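Local coordinates for protein restriction endonuclease (Mycobacterium sp., PDB 4F0Q) that cleaves DNA in a manner dependent on cytosine methylation, acting as a tetrameric, modification-dependent restriction endonuclease, at residues Pro20-Val25 with Gly214-Val219; Phe221-Asp226 with Arg239-Ser244. One frame throughout, in Å; residues are numbered along the deposited sequence.

In the fold
The two contacts lie side by side, their centres about 10 Å apart, and come in series along the chain: contact 1 joins strand 22-24 to strand 218-220, and contact 2 begins where that second strand passes into helix 222-227. Contact 1 thus pins a segment near the N-terminus to residues nearly two hundred positions later, whereas contact 2 closes a short loop back onto the same helix. A salt bridge from Arg21 NH2 to Asp225 OD1, 2.6 Å long, ties them together, and Val23 packs on Phe221. Contact 2 and the later segment of contact 1 belong to the AspBHI-type N-terminal region, related to PUA domains and probably the part that recognises modified DNA, and not to the nuclease region that holds the magnesium site.

Contact 1. Residues Pro20-Val25 with Gly214-Val219; sequences PRLVFV and GEIDGV
Phe24 lies across the backbone of Asp217 and reaches Ile216 with its ring. Its CB stands 3.3 Å from Asp217 O; CD1 keeps to the same oxygen, which sits at the ring edge, and CE1 ends 3.7 Å from Ile216 CB. With CG anti to its own carbonyl carbon (chi1 -61°), the ring is carried along residues 216-217, and the two side chains cross at about a right angle. Leu125 of the second subunit packs on both. Beneath this runs a two-stranded antiparallel sheet: Val23 and Val219 form the hydrogen-bonded pair, with Val23 N to Val219 O and Val219 N to Val23 O both 2.9 Å, and Phe24 and Gly218 the non-hydrogen-bonded one. There the chains close to 3.9 Å between Phe24 CA and Gly218 CA, an approach that brings Gly218 CA, which carries no side chain, to 3.2 Å from Val23 O in a CA-H...O contact. Val23 and Val219 point the same way, CG1 of the former 3.7 Å from CG2 of the latter, with Phe178 touching both. Just before strand 218-220, Asp217 centres an inverse gamma turn, and its O accepts Val25 N, just after strand 22-24, at 2.9 Å, while its carboxylate lies across Val25 and is salt-bridged to Arg261.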
# COMPACT_ATOMS: atom_id res chain seq x y z
N PRO A 20 -22.52 -39.69 -9.95
CA PRO A 20 -21.95 -38.34 -10.03
C PRO A 20 -21.58 -37.97 -11.47
O PRO A 20 -20.99 -38.78 -12.18
CB PRO A 20 -20.68 -38.44 -9.18
CG PRO A 20 -20.81 -39.72 -8.40
CD PRO A 20 -21.62 -40.63 -9.26
N ARG A 21 -21.93 -36.75 -11.88
CA ARG A 21 -21.50 -36.24 -13.18
C ARG A 21 -20.78 -34.90 -13.03
O ARG A 21 -21.39 -33.84 -13.03
CB ARG A 21 -22.68 -36.15 -14.16
CG ARG A 21 -23.92 -35.47 -13.62
CD ARG A 21 -25.02 -35.46 -14.66
NE ARG A 21 -25.99 -34.39 -14.43
CZ ARG A 21 -27.02 -34.48 -13.60
NH1 ARG A 21 -27.24 -35.59 -12.93
NH2 ARG A 21 -27.84 -33.44 -13.46
N LEU A 22 -19.46 -34.98 -12.90
CA LEU A 22 -18.64 -33.81 -12.59
C LEU A 22 -18.31 -32.99 -13.83
O LEU A 22 -17.75 -33.50 -14.80
CB LEU A 22 -17.34 -34.25 -11.92
CG LEU A 22 -17.46 -35.18 -10.71
CD1 LEU A 22 -16.09 -35.52 -10.16
CD2 LEU A 22 -18.33 -34.55 -9.63
N VAL A 23 -18.67 -31.71 -13.79
CA VAL A 23 -18.26 -30.78 -14.84
C VAL A 23 -17.16 -29.87 -14.29
O VAL A 23 -17.30 -29.30 -13.22
CB VAL A 23 -19.45 -29.96 -15.39
CG1 VAL A 23 -20.20 -29.27 -14.26
CG2 VAL A 23 -18.97 -28.94 -16.42
N PHE A 24 -16.06 -29.76 -15.03
CA PHE A 24 -14.92 -28.98 -14.57
C PHE A 24 -14.84 -27.62 -15.25
O PHE A 24 -15.40 -27.42 -16.32
CB PHE A 24 -13.62 -29.76 -14.80
CG PHE A 24 -13.56 -31.06 -14.05
CD1 PHE A 24 -13.07 -31.11 -12.76
CD2 PHE A 24 -14.00 -32.24 -14.64
CE1 PHE A 24 -13.01 -32.31 -12.07
CE2 PHE A 24 -13.94 -33.43 -13.96
CZ PHE A 24 -13.45 -33.47 -12.67
N VAL A 25 -14.15 -26.69 -14.61
CA VAL A 25 -14.00 -25.35 -15.16
C VAL A 25 -13.17 -25.39 -16.44
O VAL A 25 -12.00 -25.77 -16.43
CB VAL A 25 -13.32 -24.39 -14.15
CG1 VAL A 25 -13.15 -23.02 -14.77
CG2 VAL A 25 -14.15 -24.31 -12.87
N GLY A 214 -12.77 -27.13 -4.48
CA GLY A 214 -12.27 -27.98 -3.42
C GLY A 214 -11.44 -29.14 -3.95
O GLY A 214 -10.40 -28.93 -4.57
N GLU A 215 -11.92 -30.36 -3.72
CA GLU A 215 -11.20 -31.56 -4.15
C GLU A 215 -11.17 -31.71 -5.67
O GLU A 215 -10.36 -32.46 -6.21
CB GLU A 215 -11.79 -32.81 -3.50
CG GLU A 215 -11.56 -32.89 -2.00
CD GLU A 215 -12.10 -34.17 -1.40
OE1 GLU A 215 -12.75 -34.95 -2.13
OE2 GLU A 215 -11.88 -34.40 -0.19
N ILE A 216 -12.08 -31.02 -6.35
CA ILE A 216 -12.10 -31.01 -7.81
C ILE A 216 -12.22 -29.57 -8.32
O ILE A 216 -12.72 -28.70 -7.60
CB ILE A 216 -13.27 -31.84 -8.37
CG1 ILE A 216 -14.61 -31.29 -7.85
CG2 ILE A 216 -13.12 -33.30 -7.99
CD1 ILE A 216 -15.82 -32.00 -8.41
N ASP A 217 -11.77 -29.33 -9.54
CA ASP A 217 -11.91 -28.01 -10.14
C ASP A 217 -13.20 -27.94 -10.94
O ASP A 217 -13.18 -27.81 -12.16
CB ASP A 217 -10.71 -27.67 -11.03
CG ASP A 217 -10.72 -26.22 -11.49
OD1 ASP A 217 -11.20 -25.36 -10.73
OD2 ASP A 217 -10.25 -25.95 -12.62
N GLY A 218 -14.33 -28.02 -10.24
CA GLY A 218 -15.63 -28.00 -10.87
C GLY A 218 -16.74 -28.36 -9.90
O GLY A 218 -16.55 -28.29 -8.69
N VAL A 219 -17.89 -28.75 -10.43
CA VAL A 219 -19.03 -29.09 -9.59
C VAL A 219 -19.72 -30.38 -10.02
O VAL A 219 -19.56 -30.84 -11.16
CB VAL A 219 -20.09 -27.96 -9.57
CG1 VAL A 219 -19.53 -26.70 -8.92
CG2 VAL A 219 -20.59 -27.67 -10.98

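Contact 2. Residues Phe221-Asp226 with Arg239-Ser244; sequences FRWIDD and RHAPES
His240 and Arg222 are stacked: the guanidinium of Arg222 covers one face of the His240 ring, 3.8 Å from centre to centre, with the planes tilted by 27°. Arg222 CZ stands 3.3 Å from His240 CE1, which is over the centre of the guanidinium, while Arg222 NE is over the centre of the imidazole. A bend in the arginine chain (chi3 -63°) folds the group back over the ring, and its CB also rests against the ring, near CD2. The guanidinium nitrogens have their own partners, NE in a salt bridge to Asp220 and NH1 on Ala17 O, which would hold its plane in place.

Trp223, its CG anti to the backbone N, offers one face of the indole to the loop leading into helix 243-251. Ala241 CB sits over the five-membered ring, 3.4 Å from Trp223 NE1, and Pro242 CD over the six-membered ring, 3.5 Å from Trp223 CZ3. Both are CH-pi contacts, made by consecutive residues just ahead of that helix, where Pro242 takes the N-cap position. Trp245 of the same helix meets the indole edge-to-face.

Asp226 is gripped side-on by Arg239: NE to OD2 is 3.2 Å and NH2 to OD1 is 3.3 Å. The oxygens lie in the guanidinium plane, yet the nitrogens approach from above the carboxylate, the two planes being 58° apart. OD2 also comes 3.1 Å from His240 CD2 and receives a water at 2.6 Å, which in turn accepts a hydrogen bond from His240 N. Asp226 therefore answers one cation directly and a backbone amide through water, and such a setting would probably keep its buried carboxylate ionised.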
# COMPACT_ATOMS: atom_id res chain seq x y z
N PHE A 221 -23.25 -31.98 -10.85
CA PHE A 221 -24.55 -31.47 -11.27
C PHE A 221 -25.72 -32.07 -10.49
O PHE A 221 -26.87 -31.67 -10.67
CB PHE A 221 -24.76 -31.67 -12.77
CG PHE A 221 -24.75 -30.38 -13.55
CD1 PHE A 221 -25.86 -29.55 -13.55
CD2 PHE A 221 -23.63 -30.00 -14.27
CE1 PHE A 221 -25.85 -28.36 -14.25
CE2 PHE A 221 -23.62 -28.82 -14.98
CZ PHE A 221 -24.73 -28.00 -14.97
N ARG A 222 -25.42 -33.03 -9.61
CA ARG A 222 -26.43 -33.58 -8.72
C ARG A 222 -26.84 -32.55 -7.68
O ARG A 222 -27.90 -32.66 -7.06
CB ARG A 222 -25.93 -34.86 -8.05
CG ARG A 222 -25.72 -36.02 -9.02
CD ARG A 222 -25.46 -37.32 -8.28
NE ARG A 222 -24.22 -37.27 -7.51
CZ ARG A 222 -23.75 -38.28 -6.79
NH1 ARG A 222 -24.42 -39.43 -6.73
NH2 ARG A 222 -22.61 -38.15 -6.12
N TRP A 223 -25.99 -31.54 -7.49
CA TRP A 223 -26.30 -30.39 -6.66
C TRP A 223 -27.54 -29.70 -7.21
O TRP A 223 -28.49 -29.41 -6.47
CB TRP A 223 -25.11 -29.42 -6.69
CG TRP A 223 -25.27 -28.19 -5.85
CD1 TRP A 223 -26.15 -27.99 -4.82
CD2 TRP A 223 -24.51 -26.97 -5.97
NE1 TRP A 223 -25.99 -26.73 -4.30
CE2 TRP A 223 -24.99 -26.08 -4.98
CE3 TRP A 223 -23.48 -26.55 -6.81
CZ2 TRP A 223 -24.47 -24.80 -4.82
CZ3 TRP A 223 -22.97 -25.28 -6.64
CH2 TRP A 223 -23.46 -24.42 -5.66
N ILE A 224 -27.53 -29.45 -8.51
CA ILE A 224 -28.65 -28.82 -9.19
C ILE A 224 -29.87 -29.75 -9.21
O ILE A 224 -31.00 -29.29 -9.06
CB ILE A 224 -28.28 -28.41 -10.63
CG1 ILE A 224 -27.10 -27.44 -10.60
CG2 ILE A 224 -29.46 -27.77 -11.34
CD1 ILE A 224 -27.35 -26.22 -9.73
N ASP A 225 -29.62 -31.04 -9.37
CA ASP A 225 -30.68 -32.04 -9.32
C ASP A 225 -31.43 -31.94 -7.99
O ASP A 225 -32.66 -31.96 -7.96
CB ASP A 225 -30.12 -33.45 -9.48
CG ASP A 225 -29.48 -33.68 -10.83
OD1 ASP A 225 -29.63 -32.81 -11.72
OD2 ASP A 225 -28.84 -34.74 -11.01
N ASP A 226 -30.67 -31.83 -6.91
CA ASP A 226 -31.25 -31.69 -5.58
C ASP A 226 -31.97 -30.36 -5.43
O ASP A 226 -33.07 -30.30 -4.88
CB ASP A 226 -30.17 -31.83 -4.50
CG ASP A 226 -29.53 -33.20 -4.50
OD1 ASP A 226 -30.16 -34.15 -4.99
OD2 ASP A 226 -28.39 -33.31 -4.00
N ARG A 239 -25.88 -31.81 -0.30
CA ARG A 239 -25.14 -33.06 -0.18
C ARG A 239 -24.13 -33.27 -1.31
O ARG A 239 -23.14 -33.99 -1.15
CB ARG A 239 -26.09 -34.26 -0.07
CG ARG A 239 -27.10 -34.37 -1.20
CD ARG A 239 -28.07 -35.51 -0.93
NE ARG A 239 -29.09 -35.63 -1.97
CZ ARG A 239 -30.09 -36.50 -1.93
NH1 ARG A 239 -30.22 -37.32 -0.90
NH2 ARG A 239 -30.98 -36.54 -2.92
N HIS A 240 -24.38 -32.64 -2.46
CA HIS A 240 -23.46 -32.74 -3.59
C HIS A 240 -22.92 -31.37 -3.98
O HIS A 240 -22.41 -31.18 -5.08
CB HIS A 240 -24.16 -33.39 -4.79
CG HIS A 240 -24.71 -34.75 -4.49
ND1 HIS A 240 -23.92 -35.82 -4.15
CD2 HIS A 240 -25.99 -35.21 -4.49
CE1 HIS A 240 -24.68 -36.88 -3.94
NE2 HIS A 240 -25.94 -36.54 -4.14
N ALA A 241 -23.02 -30.42 -3.05
CA ALA A 241 -22.55 -29.06 -3.28
C ALA A 241 -21.09 -28.92 -2.86
O ALA A 241 -20.62 -29.68 -2.01
CB ALA A 241 -23.42 -28.07 -2.51
N PRO A 242 -20.36 -27.97 -3.46
CA PRO A 242 -18.98 -27.70 -3.06
C PRO A 242 -18.88 -27.28 -1.60
O PRO A 242 -19.81 -26.66 -1.08
CB PRO A 242 -18.58 -26.53 -3.97
CG PRO A 242 -19.46 -26.66 -5.16
CD PRO A 242 -20.77 -27.16 -4.63
N GLU A 243 -17.76 -27.60 -0.96
CA GLU A 243 -17.55 -27.24 0.44
C GLU A 243 -17.53 -25.72 0.63
O GLU A 243 -17.95 -25.21 1.66
CB GLU A 243 -16.24 -27.84 0.96
CG GLU A 243 -16.22 -29.37 1.01
CD GLU A 243 -16.96 -29.92 2.22
OE1 GLU A 243 -17.58 -29.14 2.97
OE2 GLU A 243 -16.91 -31.16 2.42
N SER A 244 -17.03 -25.02 -0.38
CA SER A 244 -16.95 -23.56 -0.34
C SER A 244 -18.34 -22.92 -0.28
O SER A 244 -18.55 -21.95 0.44
CB SER A 244 -16.19 -23.04 -1.56
OG SER A 244 -16.81 -23.45 -2.77
O HOH W 1 -26.67 -31.46 -3.53